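Local coordinates for malonyl CoA-acyl carrier protein transacylase (Bartonella henselae, PDB 3QAT), which probably transfers the malonyl group from malonyl-CoA to the acyl carrier protein, supplying the chain-extending units of fatty acid biosynthesis, at residues L25-V39 with M70-L83. Residues are numbered along the deposited sequence; the frame is centred on the assembly and turned at random.
Sequences LTEQFVAARMVFEEV and MAVSMAVIRVMEQL
Val79 lays its CG1 methyl squarely over one face of the Phe29 ring, 3.6 Å from the centroid, a CH-pi contact with the methyl over the ring centre. Its other methyl, CG2, touches Phe29 CB and the methyls of Ala31 and Ala32, so the branched valine serves the ring and the alanines at once. Phe29 stands at the N-cap of helix 30-39, just where helix 25-28 has ended; a chi1 of -58°, which sets CG anti to the carbonyl carbon, turns the ring so that one face meets Val79. Small residues let the backbones come close: Ala32 CB meets Ala75 CB at 3.8 Å, and the short segments of helices 30-39 and 70-82 approach to 7.9 Å between axes, running roughly antiparallel with 146° between their directions. The packing is knobs-into-holes. Val35 enters the hole formed by Ala71, Met74, Ala75 and Arg78, its CG1 3.4 Å from Ala71 O, while Ala75 in return sits among Leu25, Ala32, Val35 and Phe36. Within the acyltransferase domain this pairing lays helices 23-28 and 30-43 against helix 62-82, whose Met70 and Met74 also touch helix 100-107. Phe36, long enough to reach past the alanines, brings CZ to Val72 CG2 at 3.8 Å, the methyl lying near the ring plane; Phe52 meets the same ring. No direct hydrogen bond joins the segments; four ordered waters link the polar groups at the margin instead. One water donates to Ala31 O and accepts from Arg78 NH1; another links Ala31 N to Gln82 OE1. Arg78 bends at chi2, resting CG on Val35 CG2 at 3.6 Å, and two more waters bridge its guanidinium to Glu38 OE1, which remains 4.8 Å from Arg78 NH2.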
loop_
_atom_site.group_PDB
_atom_site.type_symbol
_atom_site.label_atom_id
_atom_site.label_comp_id
_atom_site.label_asym_id
_atom_site.label_seq_id
_atom_site.Cartn_x
_atom_site.Cartn_y
_atom_site.Cartn_z
ATOM N N LEU A 25 -4.115 14.866 14.335
ATOM C CA LEU A 25 -2.819 15.363 13.908
ATOM C C LEU A 25 -2.957 16.751 13.257
ATOM O O LEU A 25 -2.123 17.621 13.507
ATOM C CB LEU A 25 -2.127 14.369 12.962
ATOM C CG LEU A 25 -0.598 14.462 12.935
ATOM C CD1 LEU A 25 0.008 13.966 14.274
ATOM C CD2 LEU A 25 -0.025 13.671 11.749
ATOM N N THR A 26 -4.004 16.959 12.456
ATOM C CA THR A 26 -4.243 18.277 11.844
ATOM C C THR A 26 -4.554 19.371 12.863
ATOM O O THR A 26 -4.243 20.535 12.622
ATOM C CB THR A 26 -5.338 18.304 10.758
ATOM O OG1 THR A 26 -6.623 18.069 11.336
ATOM C CG2 THR A 26 -5.074 17.290 9.670
ATOM N N GLU A 27 -5.172 18.981 13.976
ATOM C CA GLU A 27 -5.487 19.930 15.061
ATOM C C GLU A 27 -4.224 20.339 15.814
ATOM O O GLU A 27 -4.130 21.475 16.301
ATOM C CB GLU A 27 -6.533 19.321 16.002
ATOM C CG GLU A 27 -7.901 19.234 15.349
ATOM C CD GLU A 27 -8.898 18.394 16.131
ATOM O OE1 GLU A 27 -8.476 17.602 17.009
ATOM O OE2 GLU A 27 -10.111 18.523 15.847
ATOM N N GLN A 28 -3.248 19.431 15.862
ATOM C CA GLN A 28 -2.019 19.569 16.657
ATOM C C GLN A 28 -0.868 20.231 15.899
ATOM O O GLN A 28 -0.028 20.898 16.506
ATOM C CB GLN A 28 -1.540 18.193 17.144
ATOM C CG GLN A 28 -2.429 17.521 18.183
ATOM C CD GLN A 28 -2.014 16.077 18.434
ATOM O OE1 GLN A 28 -1.624 15.348 17.507
ATOM N NE2 GLN A 28 -2.086 15.659 19.692
ATOM N N PHE A 29 -0.833 20.045 14.578
ATOM C CA PHE A 29 0.288 20.505 13.769
ATOM C C PHE A 29 -0.173 21.137 12.473
ATOM O O PHE A 29 -0.914 20.510 11.673
ATOM C CB PHE A 29 1.227 19.329 13.419
ATOM C CG PHE A 29 1.793 18.615 14.606
ATOM C CD1 PHE A 29 2.930 19.111 15.241
ATOM C CD2 PHE A 29 1.202 17.438 15.083
ATOM C CE1 PHE A 29 3.485 18.446 16.352
ATOM C CE2 PHE A 29 1.750 16.764 16.205
ATOM C CZ PHE A 29 2.884 17.273 16.828
ATOM N N VAL A 30 0.275 22.372 12.237
ATOM C CA VAL A 30 0.008 23.008 10.943
ATOM C C VAL A 30 0.623 22.195 9.782
ATOM O O VAL A 30 0.065 22.185 8.688
ATOM C CB VAL A 30 0.443 24.521 10.934
ATOM C CG1 VAL A 30 1.979 24.664 10.825
ATOM C CG2 VAL A 30 -0.280 25.302 9.814
ATOM N N ALA A 31 1.735 21.497 10.030
ATOM C CA ALA A 31 2.377 20.729 8.972
ATOM C C ALA A 31 1.409 19.645 8.502
ATOM O O ALA A 31 1.358 19.339 7.316
ATOM C CB ALA A 31 3.682 20.095 9.455
ATOM N N ALA A 32 0.658 19.063 9.437
ATOM C CA ALA A 32 -0.309 18.014 9.043
ATOM C C ALA A 32 -1.523 18.625 8.365
ATOM O O ALA A 32 -1.977 18.131 7.317
ATOM C CB ALA A 32 -0.728 17.185 10.283
ATOM N N ARG A 33 -2.025 19.720 8.944
ATOM C CA ARG A 33 -3.200 20.417 8.397
ATOM C C ARG A 33 -2.972 20.814 6.932
ATOM O O ARG A 33 -3.855 20.611 6.067
ATOM C CB ARG A 33 -3.512 21.660 9.255
ATOM C CG ARG A 33 -4.788 22.417 8.901
ATOM C CD ARG A 33 -4.983 23.613 9.901
ATOM N NE ARG A 33 -4.596 23.160 11.244
ATOM C CZ ARG A 33 -3.762 23.780 12.091
ATOM N NH1 ARG A 33 -3.241 24.989 11.821
ATOM N NH2 ARG A 33 -3.486 23.195 13.253
ATOM N N MET A 34 -1.779 21.327 6.635
ATOM C CA MET A 34 -1.486 21.779 5.268
ATOM C C MET A 34 -1.430 20.647 4.252
ATOM O O MET A 34 -1.762 20.856 3.108
ATOM C CB MET A 34 -0.183 22.586 5.238
ATOM C CG MET A 34 -0.338 23.919 5.916
ATOM S SD MET A 34 1.143 24.962 5.869
ATOM C CE MET A 34 2.379 23.908 6.606
ATOM N N VAL A 35 -1.006 19.459 4.666
ATOM C CA VAL A 35 -1.039 18.310 3.734
ATOM C C VAL A 35 -2.474 18.031 3.279
ATOM O O VAL A 35 -2.731 17.915 2.067
ATOM C CB VAL A 35 -0.401 17.050 4.375
ATOM C CG1 VAL A 35 -0.751 15.765 3.577
ATOM C CG2 VAL A 35 1.104 17.242 4.479
ATOM N N PHE A 36 -3.422 17.975 4.217
ATOM C CA PHE A 36 -4.830 17.741 3.834
ATOM C C PHE A 36 -5.405 18.861 2.996
ATOM O O PHE A 36 -6.142 18.608 2.047
ATOM C CB PHE A 36 -5.722 17.447 5.045
ATOM C CG PHE A 36 -5.410 16.132 5.706
ATOM C CD1 PHE A 36 -6.047 14.957 5.296
ATOM C CD2 PHE A 36 -4.465 16.047 6.730
ATOM C CE1 PHE A 36 -5.733 13.736 5.913
ATOM C CE2 PHE A 36 -4.166 14.829 7.349
ATOM C CZ PHE A 36 -4.789 13.673 6.934
ATOM N N GLU A 37 -5.068 20.107 3.340
ATOM C CA GLU A 37 -5.507 21.230 2.532
ATOM C C GLU A 37 -5.015 21.130 1.093
ATOM O O GLU A 37 -5.774 21.401 0.157
ATOM C CB GLU A 37 -5.007 22.533 3.154
ATOM C CG GLU A 37 -5.700 22.876 4.469
ATOM C CD GLU A 37 -5.042 24.050 5.149
ATOM O OE1 GLU A 37 -4.064 24.578 4.587
ATOM O OE2 GLU A 37 -5.515 24.458 6.226
ATOM N N GLU A 38 -3.740 20.742 0.914
ATOM C CA GLU A 38 -3.169 20.672 -0.420
ATOM C C GLU A 38 -3.777 19.507 -1.205
ATOM O O GLU A 38 -4.053 19.648 -2.401
ATOM C CB GLU A 38 -1.634 20.568 -0.393
ATOM C CG GLU A 38 -1.087 20.523 -1.815
ATOM C CD GLU A 38 0.420 20.688 -1.922
ATOM O OE1 GLU A 38 1.101 20.799 -0.882
ATOM O OE2 GLU A 38 0.903 20.674 -3.067
ATOM N N VAL A 39 -3.942 18.364 -0.538
ATOM C CA VAL A 39 -4.611 17.247 -1.215
ATOM C C VAL A 39 -6.028 17.606 -1.710
ATOM O O VAL A 39 -6.384 17.317 -2.868
ATOM C CB VAL A 39 -4.570 15.980 -0.350
ATOM C CG1 VAL A 39 -5.485 14.901 -0.949
ATOM C CG2 VAL A 39 -3.119 15.497 -0.260
ATOM N N MET A 70 -2.636 8.142 1.553
ATOM C CA MET A 70 -1.378 8.823 1.276
ATOM C C MET A 70 -1.315 10.138 2.066
ATOM O O MET A 70 -0.280 10.453 2.653
ATOM C CB MET A 70 -1.222 9.073 -0.237
ATOM C CG MET A 70 0.077 9.808 -0.664
ATOM S SD MET A 70 -0.090 11.619 -0.516
ATOM C CE MET A 70 -1.394 11.960 -1.696
ATOM N N ALA A 71 -2.433 10.870 2.122
ATOM C CA ALA A 71 -2.453 12.165 2.853
ATOM C C ALA A 71 -2.097 11.936 4.329
ATOM O O ALA A 71 -1.312 12.687 4.889
ATOM C CB ALA A 71 -3.819 12.821 2.750
ATOM N N VAL A 72 -2.682 10.913 4.954
ATOM C CA VAL A 72 -2.373 10.650 6.360
ATOM C C VAL A 72 -0.881 10.348 6.509
ATOM O O VAL A 72 -0.224 10.896 7.398
ATOM C CB VAL A 72 -3.212 9.499 6.915
ATOM C CG1 VAL A 72 -2.798 9.172 8.369
ATOM C CG2 VAL A 72 -4.701 9.873 6.840
ATOM N N SER A 73 -0.335 9.497 5.638
ATOM C CA SER A 73 1.089 9.173 5.707
ATOM C C SER A 73 1.965 10.416 5.538
ATOM O O SER A 73 2.920 10.638 6.301
ATOM C CB SER A 73 1.483 8.119 4.665
ATOM O OG SER A 73 1.008 6.832 5.007
ATOM N N MET A 74 1.626 11.224 4.543
ATOM C CA MET A 74 2.438 12.444 4.281
ATOM C C MET A 74 2.285 13.494 5.383
ATOM O O MET A 74 3.236 14.214 5.677
ATOM C CB MET A 74 2.118 13.026 2.899
ATOM C CG MET A 74 2.767 12.215 1.769
ATOM S SD MET A 74 4.574 12.000 1.933
ATOM C CE MET A 74 5.133 13.704 2.043
ATOM N N ALA A 75 1.113 13.561 6.028
ATOM C CA ALA A 75 0.971 14.453 7.202
ATOM C C ALA A 75 1.966 14.019 8.298
ATOM O O ALA A 75 2.673 14.859 8.873
ATOM C CB ALA A 75 -0.461 14.415 7.752
ATOM N N VAL A 76 2.035 12.722 8.578
ATOM C CA VAL A 76 3.028 12.221 9.543
ATOM C C VAL A 76 4.462 12.579 9.112
ATOM O O VAL A 76 5.248 13.089 9.941
ATOM C CB VAL A 76 2.889 10.713 9.769
ATOM C CG1 VAL A 76 4.063 10.182 10.634
ATOM C CG2 VAL A 76 1.558 10.411 10.427
ATOM N N ILE A 77 4.804 12.352 7.839
ATOM C CA ILE A 77 6.154 12.676 7.348
ATOM C C ILE A 77 6.465 14.162 7.562
ATOM O O ILE A 77 7.564 14.523 8.032
ATOM C CB ILE A 77 6.363 12.284 5.852
ATOM C CG1 ILE A 77 6.322 10.748 5.655
ATOM C CG2 ILE A 77 7.687 12.908 5.280
ATOM C CD1 ILE A 77 7.526 9.956 6.294
ATOM N N ARG A 78 5.515 15.026 7.197
ATOM C CA ARG A 78 5.792 16.461 7.291
ATOM C C ARG A 78 5.961 16.922 8.723
ATOM O O ARG A 78 6.820 17.777 8.996
ATOM C CB ARG A 78 4.719 17.294 6.596
ATOM C CG ARG A 78 4.691 17.055 5.125
ATOM C CD ARG A 78 5.690 17.930 4.425
ATOM N NE ARG A 78 5.571 17.769 2.974
ATOM C CZ ARG A 78 4.709 18.449 2.205
ATOM N NH1 ARG A 78 3.844 19.309 2.725
ATOM N NH2 ARG A 78 4.704 18.245 0.910
ATOM N N VAL A 79 5.147 16.382 9.632
ATOM C CA VAL A 79 5.345 16.672 11.066
ATOM C C VAL A 79 6.731 16.208 11.542
ATOM O O VAL A 79 7.452 16.973 12.190
ATOM C CB VAL A 79 4.212 16.070 11.952
ATOM C CG1 VAL A 79 4.536 16.233 13.461
ATOM C CG2 VAL A 79 2.879 16.717 11.631
ATOM N N MET A 80 7.124 14.973 11.196
ATOM C CA MET A 80 8.453 14.473 11.548
ATOM C C MET A 80 9.568 15.370 11.004
ATOM O O MET A 80 10.537 15.693 11.718
ATOM C CB MET A 80 8.661 13.036 11.052
ATOM C CG MET A 80 7.734 12.034 11.734
ATOM S SD MET A 80 8.045 10.337 11.156
ATOM C CE MET A 80 9.495 9.850 12.086
ATOM N N GLU A 81 9.450 15.770 9.740
ATOM C CA GLU A 81 10.431 16.672 9.148
ATOM C C GLU A 81 10.504 18.019 9.864
ATOM O O GLU A 81 11.612 18.528 10.086
ATOM C CB GLU A 81 10.194 16.833 7.650
ATOM C CG GLU A 81 10.452 15.525 6.908
ATOM C CD GLU A 81 10.099 15.623 5.447
ATOM O OE1 GLU A 81 9.162 16.379 5.084
ATOM O OE2 GLU A 81 10.759 14.908 4.662
ATOM N N GLN A 82 9.365 18.592 10.267
ATOM C CA GLN A 82 9.417 19.877 10.998
ATOM C C GLN A 82 10.151 19.713 12.329
ATOM O O GLN A 82 10.849 20.632 12.799
ATOM C CB GLN A 82 8.019 20.473 11.238
ATOM C CG GLN A 82 8.114 21.832 11.929
ATOM C CD GLN A 82 6.900 22.739 11.752
ATOM O OE1 GLN A 82 5.968 22.444 10.997
ATOM N NE2 GLN A 82 6.919 23.875 12.461
ATOM N N LEU A 83 9.995 18.532 12.918
ATOM C CA LEU A 83 10.641 18.195 14.191
ATOM C C LEU A 83 12.082 17.690 14.047
ATOM O O LEU A 83 12.681 17.238 15.032
ATOM C CB LEU A 83 9.772 17.218 14.996
ATOM C CG LEU A 83 8.420 17.806 15.418
ATOM C CD1 LEU A 83 7.529 16.739 16.073
ATOM C CD2 LEU A 83 8.557 19.045 16.317
HETATM O O HOH W 1 3.255 20.299 5.554
HETATM O O HOH W 2 3.547 21.669 12.309
HETATM O O HOH W 3 1.112 20.632 1.850
HETATM O O HOH W 4 3.775 20.364 -0.901
#